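Local coordinates for xylose isomerase-like TIM barrel domain-containing protein (Parabacteroides distasonis, PDB 4KW2), which is of unknown function but adopts a xylose isomerase-like TIM barrel and may, as in relatives, act as a sugar isomerase or related enzyme, at residues A118-V123 against D141-I146. Numbering follows the deposited sequence.
Sequences AHIVTV and DMEVAI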
loop_
_atom_site.group_PDB
_atom_site.type_symbol
_atom_site.label_atom_id
_atom_site.label_comp_id
_atom_site.label_asym_id
_atom_site.label_seq_id
_atom_site.Cartn_x
_atom_site.Cartn_y
_atom_site.Cartn_z
ATOM N N ALA A 118 -28.050 -13.037 -5.166
ATOM C CA ALA A 118 -27.087 -12.193 -5.852
ATOM C C ALA A 118 -27.312 -12.301 -7.355
ATOM O O ALA A 118 -27.779 -13.333 -7.849
ATOM C CB ALA A 118 -25.668 -12.601 -5.493
ATOM N N HIS A 119 -27.002 -11.224 -8.070
ATOM C CA HIS A 119 -27.074 -11.211 -9.534
ATOM C C HIS A 119 -25.687 -11.262 -10.170
ATOM O O HIS A 119 -25.566 -11.551 -11.353
ATOM C CB HIS A 119 -27.834 -9.977 -10.028
ATOM C CG HIS A 119 -29.300 -10.009 -9.721
ATOM N ND1 HIS A 119 -30.123 -11.035 -10.134
ATOM C CD2 HIS A 119 -30.092 -9.140 -9.051
ATOM C CE1 HIS A 119 -31.356 -10.801 -9.725
ATOM N NE2 HIS A 119 -31.365 -9.657 -9.067
ATOM N N ILE A 120 -24.644 -10.991 -9.387
ATOM C CA ILE A 120 -23.277 -10.965 -9.895
ATOM C C ILE A 120 -22.342 -11.643 -8.907
ATOM O O ILE A 120 -22.553 -11.589 -7.703
ATOM C CB ILE A 120 -22.763 -9.520 -10.101
ATOM C CG1 ILE A 120 -23.796 -8.664 -10.841
ATOM C CG2 ILE A 120 -21.442 -9.530 -10.866
ATOM C CD1 ILE A 120 -23.406 -7.207 -10.989
ATOM N N VAL A 121 -21.298 -12.273 -9.423
ATOM C CA VAL A 121 -20.183 -12.686 -8.588
ATOM C C VAL A 121 -18.904 -12.178 -9.235
ATOM O O VAL A 121 -18.769 -12.212 -10.460
ATOM C CB VAL A 121 -20.128 -14.218 -8.374
ATOM C CG1 VAL A 121 -21.361 -14.695 -7.622
ATOM C CG2 VAL A 121 -19.995 -14.971 -9.690
ATOM N N THR A 122 -17.992 -11.667 -8.413
ATOM C CA THR A 122 -16.675 -11.265 -8.882
ATOM C C THR A 122 -15.697 -12.383 -8.551
ATOM O O THR A 122 -15.729 -12.943 -7.451
ATOM C CB THR A 122 -16.216 -9.937 -8.260
ATOM O OG1 THR A 122 -16.364 -9.993 -6.841
ATOM C CG2 THR A 122 -17.049 -8.795 -8.791
ATOM N N VAL A 123 -14.843 -12.707 -9.519
ATOM C CA VAL A 123 -14.019 -13.908 -9.472
ATOM C C VAL A 123 -12.641 -13.685 -10.089
ATOM O O VAL A 123 -12.476 -12.866 -10.988
ATOM C CB VAL A 123 -14.706 -15.087 -10.202
ATOM C CG1 VAL A 123 -16.097 -15.331 -9.641
ATOM C CG2 VAL A 123 -14.789 -14.841 -11.705
ATOM N N ASP A 141 -28.043 -18.678 -13.922
ATOM C CA ASP A 141 -28.314 -17.350 -14.484
ATOM C C ASP A 141 -27.547 -16.242 -13.738
ATOM O O ASP A 141 -28.053 -15.137 -13.543
ATOM C CB ASP A 141 -29.821 -17.070 -14.472
ATOM C CG ASP A 141 -30.192 -15.803 -15.227
ATOM O OD1 ASP A 141 -29.459 -15.420 -16.166
ATOM O OD2 ASP A 141 -31.221 -15.185 -14.876
HETATM N N MSE A 142 -26.317 -16.556 -13.340
HETATM C CA MSE A 142 -25.475 -15.654 -12.564
HETATM C C MSE A 142 -24.526 -14.951 -13.487
HETATM O O MSE A 142 -23.891 -15.580 -14.330
HETATM C CB MSE A 142 -24.690 -16.508 -11.568
HETATM C CG MSE A 142 -23.908 -15.694 -10.541
HETATM SE SE MSE A 142 -25.124 -14.615 -9.435
HETATM C CE MSE A 142 -26.172 -16.096 -8.678
ATOM N N GLU A 143 -24.418 -13.636 -13.346
ATOM C CA GLU A 143 -23.409 -12.890 -14.081
ATOM C C GLU A 143 -22.061 -13.023 -13.384
ATOM O O GLU A 143 -21.991 -13.163 -12.165
ATOM C CB GLU A 143 -23.811 -11.428 -14.225
ATOM C CG GLU A 143 -25.025 -11.246 -15.119
ATOM C CD GLU A 143 -25.290 -9.794 -15.450
ATOM O OE1 GLU A 143 -25.388 -8.971 -14.512
ATOM O OE2 GLU A 143 -25.402 -9.482 -16.653
ATOM N N VAL A 144 -20.998 -12.998 -14.177
ATOM C CA VAL A 144 -19.647 -13.228 -13.688
ATOM C C VAL A 144 -18.752 -12.077 -14.137
ATOM O O VAL A 144 -18.661 -11.786 -15.329
ATOM C CB VAL A 144 -19.089 -14.564 -14.219
ATOM C CG1 VAL A 144 -17.701 -14.836 -13.653
ATOM C CG2 VAL A 144 -20.037 -15.705 -13.875
ATOM N N ALA A 145 -18.124 -11.408 -13.175
ATOM C CA ALA A 145 -17.174 -10.344 -13.463
ATOM C C ALA A 145 -15.776 -10.837 -13.115
ATOM O O ALA A 145 -15.437 -11.005 -11.938
ATOM C CB ALA A 145 -17.518 -9.094 -12.674
ATOM N N ILE A 146 -14.974 -11.071 -14.149
ATOM C CA ILE A 146 -13.643 -11.639 -13.993
ATOM C C ILE A 146 -12.629 -10.544 -13.676
ATOM O O ILE A 146 -12.557 -9.532 -14.359
ATOM C CB ILE A 146 -13.225 -12.434 -15.250
ATOM C CG1 ILE A 146 -14.132 -13.660 -15.404
ATOM C CG2 ILE A 146 -11.765 -12.868 -15.173
ATOM C CD1 ILE A 146 -14.127 -14.263 -16.793
#
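Val121 O receives the amide N of Ala145 at 2.9 Å in a nearly straight bond (175° at the hydrogen), while the CA-H of Val144 also leans on that oxygen. Either side of it, Val121 N donates to Glu143 O and Val123 N to Ala145 O, and Glu143 N closes the row on His119 O, the alternation of a parallel pair. These are neighbouring strands of the barrel, joined by helix 130-140 as a beta-alpha-beta crossover.

Val121, Val123, Val144 and Ile146 turn to the helix-covered face, where beta-branched residues suit an extended backbone. CG2 of Val123 meets CG1 of Val144 at 3.5 Å, the two side chains crossing at about a right angle, and also touches CG1 of Ile146. The selenomethionine at Met142 has CG anti to its amide nitrogen (chi1 -172°), which sets CG 4.0 Å from Val121 CG1; the bend at chi2 then brings SE to 3.5 Å from His119 C. Phe109, Phe110 and Ala113 of helix 103-116 also pack on Val121, so an alanine here would probably open a gap between that helix and Met142.

On the barrel-interior face, Ala145 CB rests 3.9 Å from Thr122 CG2, its single methyl fitting among that group, Ile120 CG2 and Cys175 of the next strand. Thr122 OG1 hydrogen-bonds Glu52, and Glu143, its chain extended beyond CG past Ile120 CG1, forms a salt bridge with Lys200. The chemistry thus divides by face: hydrocarbon side chains pack between the sheet and its helices, while the interior mixes small apolar groups with polar ends paired to other strands.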